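Local structure of endo-1,4-beta-xylanase C (4XUR) at residues A[55-66]-A[142-153]; A[14-22]-A[166-174]. The protein breaks internal beta-1,4 linkages in xylan as a multidomain endoxylanase, of which this CBM22 domain is a xylan-binding module. One frame throughout, in Å; residues are numbered along the deposited sequence.

Contact 1 of 2, residues A[55-66]-A[142-153]. With XYP (beta-D-xylopyranose), chain D; XYP (beta-D-xylopyranose), chain B.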
loop_
_atom_site.group_PDB
_atom_site.type_symbol
_atom_site.label_atom_id
_atom_site.label_comp_id
_atom_site.label_asym_id
_atom_site.label_seq_id
_atom_site.Cartn_x
_atom_site.Cartn_y
_atom_site.Cartn_z
ATOM N N ARG A 55 1.147 2.426 14.044
ATOM C CA ARG A 55 2.368 2.474 13.258
ATOM C C ARG A 55 3.496 3.038 14.144
ATOM O O ARG A 55 3.301 4.024 14.821
ATOM C CB ARG A 55 2.176 3.322 11.994
ATOM C CG ARG A 55 0.989 2.909 11.096
ATOM C CD ARG A 55 0.771 3.896 9.920
ATOM N NE ARG A 55 1.946 3.912 8.994
ATOM C CZ ARG A 55 2.642 4.990 8.654
ATOM N NH1 ARG A 55 2.353 6.178 9.105
ATOM N NH2 ARG A 55 3.720 4.866 7.830
ATOM N N SER A 56 4.637 2.380 14.127
ATOM C CA SER A 56 5.811 2.899 14.898
ATOM C C SER A 56 7.067 2.848 14.008
ATOM O O SER A 56 8.210 2.925 14.517
ATOM C CB SER A 56 5.996 2.094 16.174
ATOM O OG SER A 56 6.306 0.740 15.989
ATOM N N GLU A 57 6.855 2.718 12.706
ATOM C CA GLU A 57 7.891 2.923 11.719
ATOM C C GLU A 57 7.267 3.542 10.457
ATOM O O GLU A 57 6.042 3.459 10.230
ATOM C CB GLU A 57 8.582 1.591 11.360
ATOM C CG GLU A 57 9.192 0.775 12.482
ATOM C CD GLU A 57 10.440 1.378 13.127
ATOM O OE1 GLU A 57 11.002 2.354 12.627
ATOM O OE2 GLU A 57 10.845 0.854 14.221
ATOM N N THR A 58 8.093 4.223 9.652
ATOM C CA THR A 58 7.593 4.849 8.423
ATOM C C THR A 58 7.130 3.747 7.507
ATOM O O THR A 58 6.201 3.941 6.724
ATOM C CB THR A 58 8.694 5.627 7.619
ATOM O OG1 THR A 58 9.758 4.719 7.286
ATOM C CG2 THR A 58 9.238 6.802 8.405
ATOM N N TYR A 59 7.798 2.588 7.616
ATOM C CA TYR A 59 7.518 1.457 6.727
ATOM C C TYR A 59 6.318 0.562 7.120
ATOM O O TYR A 59 5.978 -0.374 6.360
ATOM C CB TYR A 59 8.795 0.630 6.516
ATOM C CG TYR A 59 9.384 -0.021 7.721
ATOM C CD1 TYR A 59 8.870 -1.215 8.219
ATOM C CD2 TYR A 59 10.499 0.541 8.375
ATOM C CE1 TYR A 59 9.431 -1.828 9.342
ATOM C CE2 TYR A 59 11.073 -0.082 9.496
ATOM C CZ TYR A 59 10.530 -1.266 9.961
ATOM O OH TYR A 59 11.078 -1.908 11.078
ATOM N N HIS A 60 5.699 0.827 8.257
ATOM C CA HIS A 60 4.424 0.204 8.613
ATOM C C HIS A 60 3.314 0.721 7.706
ATOM O O HIS A 60 3.160 1.923 7.504
ATOM C CB HIS A 60 4.085 0.455 10.099
ATOM C CG HIS A 60 5.002 -0.216 11.029
ATOM N ND1 HIS A 60 4.973 -0.002 12.401
ATOM C CD2 HIS A 60 5.953 -1.145 10.818
ATOM C CE1 HIS A 60 5.900 -0.759 12.971
ATOM N NE2 HIS A 60 6.502 -1.465 12.038
ATOM N N GLY A 61 2.515 -0.198 7.192
ATOM C CA GLY A 61 1.457 0.116 6.248
ATOM C C GLY A 61 0.794 -1.118 5.709
ATOM O O GLY A 61 1.298 -2.236 5.950
ATOM N N PRO A 62 -0.361 -0.948 5.030
ATOM C CA PRO A 62 -1.104 -2.137 4.572
ATOM C C PRO A 62 -0.457 -2.729 3.295
ATOM O O PRO A 62 -0.135 -1.962 2.395
ATOM C CB PRO A 62 -2.508 -1.543 4.254
ATOM C CG PRO A 62 -2.214 -0.135 3.837
ATOM C CD PRO A 62 -0.955 0.302 4.551
ATOM N N LEU A 63 -0.295 -4.019 3.264
ATOM C CA LEU A 63 0.361 -4.696 2.124
ATOM C C LEU A 63 -0.508 -5.854 1.664
ATOM O O LEU A 63 -1.139 -6.535 2.490
ATOM C CB LEU A 63 1.706 -5.251 2.568
ATOM C CG LEU A 63 2.576 -6.118 1.645
ATOM C CD1 LEU A 63 4.071 -5.964 1.992
ATOM C CD2 LEU A 63 2.280 -7.632 1.686
ATOM N N VAL A 64 -0.464 -6.129 0.365
ATOM C CA VAL A 64 -1.043 -7.327 -0.237
ATOM C C VAL A 64 -0.190 -7.910 -1.375
ATOM O O VAL A 64 0.313 -7.182 -2.247
ATOM C CB VAL A 64 -2.531 -7.032 -0.671
ATOM C CG1 VAL A 64 -2.633 -6.020 -1.849
ATOM C CG2 VAL A 64 -3.250 -8.340 -1.073
ATOM N N GLU A 65 -0.055 -9.222 -1.357
ATOM C CA GLU A 65 0.626 -9.996 -2.419
ATOM C C GLU A 65 -0.230 -9.881 -3.699
ATOM O O GLU A 65 -1.434 -10.253 -3.686
ATOM C CB GLU A 65 0.784 -11.452 -2.010
ATOM C CG GLU A 65 1.364 -12.337 -3.105
ATOM C CD GLU A 65 2.788 -12.040 -3.455
ATOM O OE1 GLU A 65 3.656 -12.298 -2.593
ATOM O OE2 GLU A 65 3.096 -11.566 -4.600
ATOM N N VAL A 66 0.374 -9.432 -4.787
ATOM C CA VAL A 66 -0.386 -9.362 -6.056
ATOM C C VAL A 66 0.195 -10.126 -7.268
ATOM O O VAL A 66 -0.425 -10.130 -8.320
ATOM C CB VAL A 66 -0.665 -7.910 -6.465
ATOM C CG1 VAL A 66 -1.560 -7.209 -5.374
ATOM C CG2 VAL A 66 0.619 -7.172 -6.782
ATOM N N LEU A 142 5.509 -10.235 -5.308
ATOM C CA LEU A 142 5.440 -8.844 -5.644
ATOM C C LEU A 142 4.198 -8.279 -4.946
ATOM O O LEU A 142 3.071 -8.557 -5.362
ATOM C CB LEU A 142 5.319 -8.662 -7.177
ATOM C CG LEU A 142 5.384 -7.233 -7.782
ATOM C CD1 LEU A 142 5.939 -7.253 -9.227
ATOM C CD2 LEU A 142 4.062 -6.534 -7.779
ATOM N N ARG A 143 4.427 -7.474 -3.929
ATOM C CA ARG A 143 3.331 -7.040 -3.045
ATOM C C ARG A 143 3.275 -5.554 -3.071
ATOM O O ARG A 143 4.293 -4.851 -2.895
ATOM C CB ARG A 143 3.590 -7.543 -1.624
ATOM C CG ARG A 143 3.854 -9.018 -1.498
ATOM C CD ARG A 143 5.272 -9.337 -1.079
ATOM N NE ARG A 143 5.605 -10.789 -1.197
ATOM C CZ ARG A 143 6.608 -11.412 -0.632
ATOM N NH1 ARG A 143 7.493 -10.813 0.151
ATOM N NH2 ARG A 143 6.723 -12.718 -0.824
ATOM N N MET A 144 2.084 -5.050 -3.292
ATOM C CA MET A 144 1.885 -3.606 -3.240
ATOM C C MET A 144 1.651 -3.173 -1.797
ATOM O O MET A 144 1.038 -3.877 -1.041
ATOM C CB MET A 144 0.756 -3.170 -4.118
ATOM C CG MET A 144 -0.627 -3.628 -3.682
ATOM S SD MET A 144 -1.863 -2.916 -4.789
ATOM C CE MET A 144 -1.662 -1.179 -4.385
ATOM N N TYR A 145 2.129 -1.982 -1.407
ATOM C CA TYR A 145 1.848 -1.481 -0.082
ATOM C C TYR A 145 1.871 0.027 -0.030
ATOM O O TYR A 145 2.402 0.660 -0.975
ATOM C CB TYR A 145 2.795 -2.087 0.989
ATOM C CG TYR A 145 4.249 -1.729 0.933
ATOM C CD1 TYR A 145 5.099 -2.449 0.117
ATOM C CD2 TYR A 145 4.803 -0.752 1.783
ATOM C CE1 TYR A 145 6.451 -2.169 0.085
ATOM C CE2 TYR A 145 6.160 -0.452 1.762
ATOM C CZ TYR A 145 6.980 -1.190 0.933
ATOM O OH TYR A 145 8.351 -0.942 0.883
ATOM N N ALA A 146 1.283 0.582 1.037
ATOM C CA ALA A 146 1.376 2.028 1.263
ATOM C C ALA A 146 2.177 2.302 2.494
ATOM O O ALA A 146 2.160 1.545 3.441
ATOM C CB ALA A 146 -0.033 2.646 1.435
ATOM N N GLU A 147 2.848 3.470 2.491
ATOM C CA GLU A 147 3.707 3.864 3.607
ATOM C C GLU A 147 3.951 5.368 3.555
ATOM O O GLU A 147 3.521 6.046 2.664
ATOM C CB GLU A 147 5.031 3.150 3.534
ATOM C CG GLU A 147 5.871 3.498 2.299
ATOM C CD GLU A 147 7.171 2.754 2.263
ATOM O OE1 GLU A 147 7.691 2.296 3.337
ATOM O OE2 GLU A 147 7.713 2.626 1.144
ATOM N N THR A 148 4.652 5.880 4.567
ATOM C CA THR A 148 5.182 7.271 4.520
ATOM C C THR A 148 6.680 7.253 4.125
ATOM O O THR A 148 7.353 6.225 4.123
ATOM C CB THR A 148 4.955 8.003 5.860
ATOM O OG1 THR A 148 5.325 7.178 6.964
ATOM C CG2 THR A 148 3.537 8.307 5.991
ATOM N N PRO A 149 7.182 8.424 3.751
ATOM C CA PRO A 149 8.600 8.397 3.239
ATOM C C PRO A 149 9.614 7.845 4.222
ATOM O O PRO A 149 9.578 8.109 5.388
ATOM C CB PRO A 149 8.850 9.885 2.946
ATOM C CG PRO A 149 7.523 10.435 2.578
ATOM C CD PRO A 149 6.556 9.713 3.514
ATOM N N TRP A 150 10.547 7.045 3.697
ATOM C CA TRP A 150 11.514 6.291 4.444
ATOM C C TRP A 150 12.636 7.083 5.156
ATOM O O TRP A 150 13.032 8.090 4.627
ATOM C CB TRP A 150 12.181 5.448 3.337
ATOM C CG TRP A 150 13.430 4.946 3.673
ATOM C CD1 TRP A 150 14.682 5.341 3.173
ATOM C CD2 TRP A 150 13.650 3.926 4.602
ATOM N NE1 TRP A 150 15.664 4.586 3.787
ATOM C CE2 TRP A 150 15.052 3.711 4.670
ATOM C CE3 TRP A 150 12.813 3.197 5.429
ATOM C CZ2 TRP A 150 15.602 2.761 5.506
ATOM C CZ3 TRP A 150 13.342 2.292 6.235
ATOM C CH2 TRP A 150 14.731 2.048 6.281
ATOM N N LYS A 151 13.152 6.714 6.335
ATOM C CA LYS A 151 12.427 6.458 7.607
ATOM C C LYS A 151 12.929 7.429 8.761
ATOM O O LYS A 151 12.265 8.432 9.023
ATOM C CB LYS A 151 12.481 5.014 8.059
ATOM C CG LYS A 151 11.820 4.820 9.423
ATOM C CD LYS A 151 12.030 3.456 10.038
ATOM C CE LYS A 151 13.295 2.756 9.516
ATOM N NZ LYS A 151 13.942 1.818 10.497
ATOM N N GLN A 152 14.029 7.234 9.507
ATOM C CA GLN A 152 14.905 6.113 9.732
ATOM C C GLN A 152 14.679 5.903 11.238
ATOM O O GLN A 152 14.596 6.913 11.948
ATOM C CB GLN A 152 16.355 6.577 9.502
ATOM C CG GLN A 152 16.693 7.215 8.136
ATOM C CD GLN A 152 17.486 8.534 8.296
ATOM O OE1 GLN A 152 17.034 9.467 8.985
ATOM N NE2 GLN A 152 18.649 8.620 7.653
ATOM N N SER A 153 14.600 4.645 11.721
ATOM C CA SER A 153 14.129 4.290 13.118
ATOM C C SER A 153 14.712 5.259 14.121
ATOM O O SER A 153 14.001 5.856 14.945
ATOM C CB SER A 153 14.519 2.849 13.546
ATOM O OG SER A 153 13.772 2.376 14.670
HETATM C C1 XYP D . 11.776 -0.310 3.398
HETATM C C2 XYP D . 10.913 0.894 3.019
HETATM C C3 XYP D . 11.096 1.292 1.559
HETATM C C4 XYP D . 12.605 1.415 1.240
HETATM C C5 XYP D . 13.378 0.182 1.716
HETATM O O2 XYP D . 9.542 0.563 3.195
HETATM O O3 XYP D . 10.469 2.521 1.288
HETATM O O4 XYP D . 12.720 1.542 -0.196
HETATM O O5 XYP D . 13.182 -0.010 3.102
HETATM C C1 XYP B . 11.325 -4.076 6.887
HETATM C C2 XYP B . 12.664 -3.407 6.940
HETATM C C3 XYP B . 12.610 -1.984 6.471
HETATM C C4 XYP B . 11.908 -1.925 5.100
HETATM C C5 XYP B . 10.582 -2.669 5.135
HETATM O O2 XYP B . 13.164 -3.454 8.324
HETATM O O3 XYP B . 13.916 -1.440 6.326
HETATM O O4 XYP B . 11.671 -0.588 4.777
HETATM O O5 XYP B . 10.788 -4.014 5.531
HETATM O O HOH W 1 5.255 -14.760 -2.440
#
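Thr58 and Lys151 pack together where the two segments leave the antiparallel edge pairing of the CBM22 beta-sandwich and run on as loops beside the xylan cleft. Thr58 O accepts from Thr148 N at 3.3 Å, while the threonine methyl CG2 sits against Lys151 and 3.3 Å from Pro149 O; the hydroxyl's very short approach to Lys151 is doubtful. Lys151 then reaches across to Tyr59, laying CE at the ring edge, in its plane, with NZ in a long salt bridge to Glu57 OE1 (3.7 Å). Glu57 CB lies over one face of the Tyr59 ring, toward its rim, and a xylose lies over the centre of the opposite face. The next xylose brings O5 over a face of Trp150, toward the rim, while the sugar's O2 donates to Glu147 OE1 and its O3 to OE2.

At the sheet end, Arg143 pairs with Glu65. A chain bend at chi2 (67°) curls the Glu65 carboxylate back so that OE2 accepts from Leu142 N on its syn side at 2.8 Å. Arg143 has further salt bridges to Glu98 and Glu100. Its NE reaches Glu65 OE1 at 2.8 Å from above the carboxylate plane, the two flat groups standing 79° apart.

Contact 2 of 2, residues A[14-22]-A[166-174]. Unlike the reference sequence in segment 14-22: Asp19 (reference Tyr). With CA (calcium ion), chain G.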
loop_
_atom_site.group_PDB
_atom_site.type_symbol
_atom_site.label_atom_id
_atom_site.label_comp_id
_atom_site.label_asym_id
_atom_site.label_seq_id
_atom_site.Cartn_x
_atom_site.Cartn_y
_atom_site.Cartn_z
ATOM N N ALA A 14 -9.157 -4.794 -15.663
ATOM C CA ALA A 14 -9.514 -5.106 -14.206
ATOM C C ALA A 14 -8.931 -6.416 -13.646
ATOM O O ALA A 14 -9.594 -7.467 -13.667
ATOM C CB ALA A 14 -11.025 -5.127 -14.127
ATOM N N LEU A 15 -7.683 -6.394 -13.161
ATOM C CA LEU A 15 -6.958 -7.607 -12.731
ATOM C C LEU A 15 -7.103 -7.899 -11.227
ATOM O O LEU A 15 -6.974 -9.033 -10.765
ATOM C CB LEU A 15 -5.479 -7.443 -13.125
ATOM C CG LEU A 15 -5.265 -6.949 -14.566
ATOM C CD1 LEU A 15 -3.785 -6.942 -14.935
ATOM C CD2 LEU A 15 -6.021 -7.805 -15.526
ATOM N N PHE A 16 -7.319 -6.826 -10.460
ATOM C CA PHE A 16 -7.397 -6.907 -9.025
ATOM C C PHE A 16 -8.174 -5.659 -8.603
ATOM O O PHE A 16 -7.963 -4.586 -9.151
ATOM C CB PHE A 16 -5.983 -6.871 -8.418
ATOM C CG PHE A 16 -5.953 -6.795 -6.910
ATOM C CD1 PHE A 16 -6.049 -7.958 -6.196
ATOM C CD2 PHE A 16 -5.775 -5.606 -6.250
ATOM C CE1 PHE A 16 -5.999 -7.948 -4.783
ATOM C CE2 PHE A 16 -5.717 -5.575 -4.842
ATOM C CZ PHE A 16 -5.818 -6.752 -4.146
ATOM N N LYS A 17 -9.108 -5.847 -7.640
ATOM C CA LYS A 17 -9.896 -4.720 -7.100
ATOM C C LYS A 17 -10.160 -4.960 -5.594
ATOM O O LYS A 17 -10.469 -6.087 -5.208
ATOM C CB LYS A 17 -11.231 -4.577 -7.820
ATOM C CG LYS A 17 -11.205 -3.900 -9.186
ATOM C CD LYS A 17 -12.599 -3.257 -9.440
ATOM C CE LYS A 17 -12.879 -3.030 -10.906
ATOM N NZ LYS A 17 -13.290 -4.293 -11.586
ATOM N N ALA A 18 -9.980 -3.931 -4.756
ATOM C CA ALA A 18 -10.372 -3.977 -3.396
ATOM C C ALA A 18 -11.127 -2.710 -2.924
ATOM O O ALA A 18 -10.562 -1.633 -2.909
ATOM C CB ALA A 18 -9.149 -4.230 -2.468
ATOM N N ASP A 19 -12.407 -2.903 -2.587
ATOM C CA ASP A 19 -13.228 -1.779 -2.149
ATOM C C ASP A 19 -13.661 -1.952 -0.693
ATOM O O ASP A 19 -14.219 -1.039 -0.124
ATOM C CB ASP A 19 -14.420 -1.519 -3.086
ATOM C CG ASP A 19 -15.411 -2.713 -3.115
ATOM O OD1 ASP A 19 -15.462 -3.525 -2.168
ATOM O OD2 ASP A 19 -16.145 -2.833 -4.090
ATOM N N PHE A 20 -13.337 -3.116 -0.096
ATOM C CA PHE A 20 -13.598 -3.422 1.298
ATOM C C PHE A 20 -15.057 -3.364 1.759
ATOM O O PHE A 20 -15.326 -3.456 2.942
ATOM C CB PHE A 20 -12.744 -2.510 2.230
ATOM C CG PHE A 20 -11.304 -2.604 1.885
ATOM C CD1 PHE A 20 -10.585 -3.751 2.274
ATOM C CD2 PHE A 20 -10.702 -1.629 1.199
ATOM C CE1 PHE A 20 -9.255 -3.896 1.906
ATOM C CE2 PHE A 20 -9.318 -1.731 0.825
ATOM C CZ PHE A 20 -8.626 -2.856 1.190
ATOM N N GLU A 21 -15.968 -3.380 0.814
ATOM C CA GLU A 21 -17.391 -3.150 1.142
ATOM C C GLU A 21 -18.027 -4.379 1.735
ATOM O O GLU A 21 -19.070 -4.263 2.446
ATOM C CB GLU A 21 -18.128 -2.647 -0.083
ATOM C CG GLU A 21 -17.768 -1.221 -0.508
ATOM C CD GLU A 21 -17.829 -0.184 0.622
ATOM O OE1 GLU A 21 -18.911 -0.014 1.240
ATOM O OE2 GLU A 21 -16.810 0.499 0.909
ATOM N N ASP A 22 -17.452 -5.554 1.445
ATOM C CA ASP A 22 -17.813 -6.800 2.097
ATOM C C ASP A 22 -17.313 -6.961 3.538
ATOM O O ASP A 22 -17.597 -7.992 4.167
ATOM C CB ASP A 22 -17.353 -8.010 1.253
ATOM C CG ASP A 22 -15.834 -8.036 0.986
ATOM O OD1 ASP A 22 -15.057 -7.341 1.710
ATOM O OD2 ASP A 22 -15.397 -8.721 0.031
ATOM N N VAL A 166 -6.746 3.403 3.388
ATOM C CA VAL A 166 -6.739 3.217 1.934
ATOM C C VAL A 166 -8.042 2.568 1.446
ATOM O O VAL A 166 -8.704 1.892 2.232
ATOM C CB VAL A 166 -5.566 2.330 1.397
ATOM C CG1 VAL A 166 -4.214 2.949 1.767
ATOM C CG2 VAL A 166 -5.644 0.912 1.902
ATOM N N ASP A 167 -8.400 2.821 0.209
ATOM C CA ASP A 167 -9.638 2.313 -0.400
ATOM C C ASP A 167 -9.518 2.269 -1.925
ATOM O O ASP A 167 -8.628 2.874 -2.517
ATOM C CB ASP A 167 -10.835 3.211 0.015
ATOM C CG ASP A 167 -12.163 2.523 -0.035
ATOM O OD1 ASP A 167 -12.271 1.274 -0.218
ATOM O OD2 ASP A 167 -13.154 3.265 0.173
ATOM N N ASP A 168 -10.414 1.518 -2.562
ATOM C CA ASP A 168 -10.554 1.493 -4.030
ATOM C C ASP A 168 -9.210 1.198 -4.751
ATOM O O ASP A 168 -8.796 1.939 -5.666
ATOM C CB ASP A 168 -11.206 2.783 -4.549
ATOM C CG ASP A 168 -12.702 2.865 -4.209
ATOM O OD1 ASP A 168 -13.358 1.801 -3.942
ATOM O OD2 ASP A 168 -13.228 4.009 -4.173
ATOM N N VAL A 169 -8.553 0.145 -4.307
ATOM C CA VAL A 169 -7.287 -0.317 -4.881
ATOM C C VAL A 169 -7.648 -1.085 -6.146
ATOM O O VAL A 169 -8.543 -1.952 -6.126
ATOM C CB VAL A 169 -6.547 -1.278 -3.943
ATOM C CG1 VAL A 169 -5.247 -1.685 -4.592
ATOM C CG2 VAL A 169 -6.259 -0.623 -2.600
ATOM N N GLN A 170 -6.996 -0.744 -7.245
ATOM C CA GLN A 170 -7.270 -1.367 -8.504
ATOM C C GLN A 170 -5.990 -1.580 -9.273
ATOM O O GLN A 170 -5.108 -0.729 -9.279
ATOM C CB GLN A 170 -8.248 -0.500 -9.284
ATOM C CG GLN A 170 -8.772 -1.126 -10.565
ATOM C CD GLN A 170 -9.968 -0.340 -11.142
ATOM O OE1 GLN A 170 -11.024 -0.328 -10.556
ATOM N NE2 GLN A 170 -9.774 0.316 -12.295
ATOM N N ILE A 171 -5.885 -2.743 -9.956
ATOM C CA ILE A 171 -4.825 -2.944 -10.920
ATOM C C ILE A 171 -5.444 -3.293 -12.304
ATOM O O ILE A 171 -6.366 -4.058 -12.363
ATOM C CB ILE A 171 -3.908 -4.123 -10.543
ATOM C CG1 ILE A 171 -3.308 -3.891 -9.131
ATOM C CG2 ILE A 171 -2.822 -4.290 -11.556
ATOM C CD1 ILE A 171 -2.408 -4.991 -8.558
ATOM N N THR A 172 -4.943 -2.724 -13.368
ATOM C CA THR A 172 -5.525 -2.913 -14.643
ATOM C C THR A 172 -4.470 -3.173 -15.684
ATOM O O THR A 172 -3.357 -2.781 -15.557
ATOM C CB THR A 172 -6.421 -1.707 -15.015
ATOM O OG1 THR A 172 -5.663 -0.522 -14.876
ATOM C CG2 THR A 172 -7.653 -1.612 -14.077
ATOM N N ALA A 173 -4.888 -3.907 -16.717
ATOM C CA ALA A 173 -4.067 -4.163 -17.892
ATOM C C ALA A 173 -3.823 -2.943 -18.740
ATOM O O ALA A 173 -4.618 -1.994 -18.707
ATOM C CB ALA A 173 -4.801 -5.219 -18.755
ATOM N N THR A 174 -2.735 -2.974 -19.492
ATOM C CA THR A 174 -2.289 -1.879 -20.349
ATOM C C THR A 174 -1.986 -2.399 -21.765
ATOM O O THR A 174 -1.971 -3.658 -21.969
ATOM C CB THR A 174 -0.971 -1.221 -19.876
ATOM O OG1 THR A 174 0.121 -2.150 -20.012
ATOM C CG2 THR A 174 -1.085 -0.758 -18.436
HETATM CA CA CA G . -14.712 1.273 0.187
HETATM O O HOH W 2 -15.264 1.637 -1.914
#
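Strand 16-18 runs antiparallel to strand 166-173, their axes 4.7 Å apart at closest approach. Phe16 with Ile171 and Ala18 with Val169 are hydrogen-bonded pairs, and Lys17 with Gln170 is the non-hydrogen-bonded pair between them. Irregularities bracket this short register. Leu15 and Phe16 both face Ile171 in a classic beta bulge, in which Ile171 O takes Leu15 N at 2.8 Å and Phe16 N only weakly. Asp168 and Val169 both face Ala18 in a G1 bulge, with Asp168 in a left-handed backbone conformation.

On the face that carries Phe16, Val169 and Ile171, the Phe16 ring turns its edge to Val169 CG1, 3.9 Å from CE2, and Ile171 CD1 touches Phe16 CB. On the face of Lys17 and Gln170 these two side chains run the same way side by side, and Lys17 CE passes 3.3 Å from Gln170 OE1.

Past the second bulge the two segments join at a calcium ion. Asp167 is bidentate, OD1 and OD2 each 2.5 Å from the calcium. Asp19 gives its backbone oxygen and Glu21 gives OE2. Water 2, 2.2 Å from the metal, donates to Asp168 OD1, making that side chain a second-shell partner. The Asp19 carboxylate instead closes an Asx turn, OD1 accepting from Glu21 N at 3.0 Å, which probably helps shape the loop that presents Asp19 O. The reference sequence has Tyr here, so this turn belongs to the deposited residue. The Phe20 ring edge meets Asp167 OD1 through CD2, the two side chains running past each other in opposite directions.

Ser46 and Arg48 complete the site, and His44 N donates to Asp167 OD2. Strand 164-173 is flanked by strands 48-53 and 75-83; Tyr69 meets Phe16 edge-to-face, and Ala18 and Val169 pack against Trp28.

Contacts 1 and 2 each pair a short strand with a longer antiparallel one, but in the two different sheets of the sandwich. Contact 1 is largely buried near the middle of the chain; contact 2 is partly exposed and farther out, their centres about 18 Å apart. They meet in the core between the sheets: Met144 SD lies 3.6 Å from Val169 CG1, and Val64 CG1 is 4.0 Å from Phe16 CZ. Strands 139-147 and 164-173 are consecutive along the chain, linking the two pairings. Beyond this shared apolar packing the chemistry diverges. Contact 1 uses aromatic faces, a carboxylate and a tyrosine hydroxyl to hold sugar, whereas contact 2 gathers acidic groups and a carbonyl around calcium.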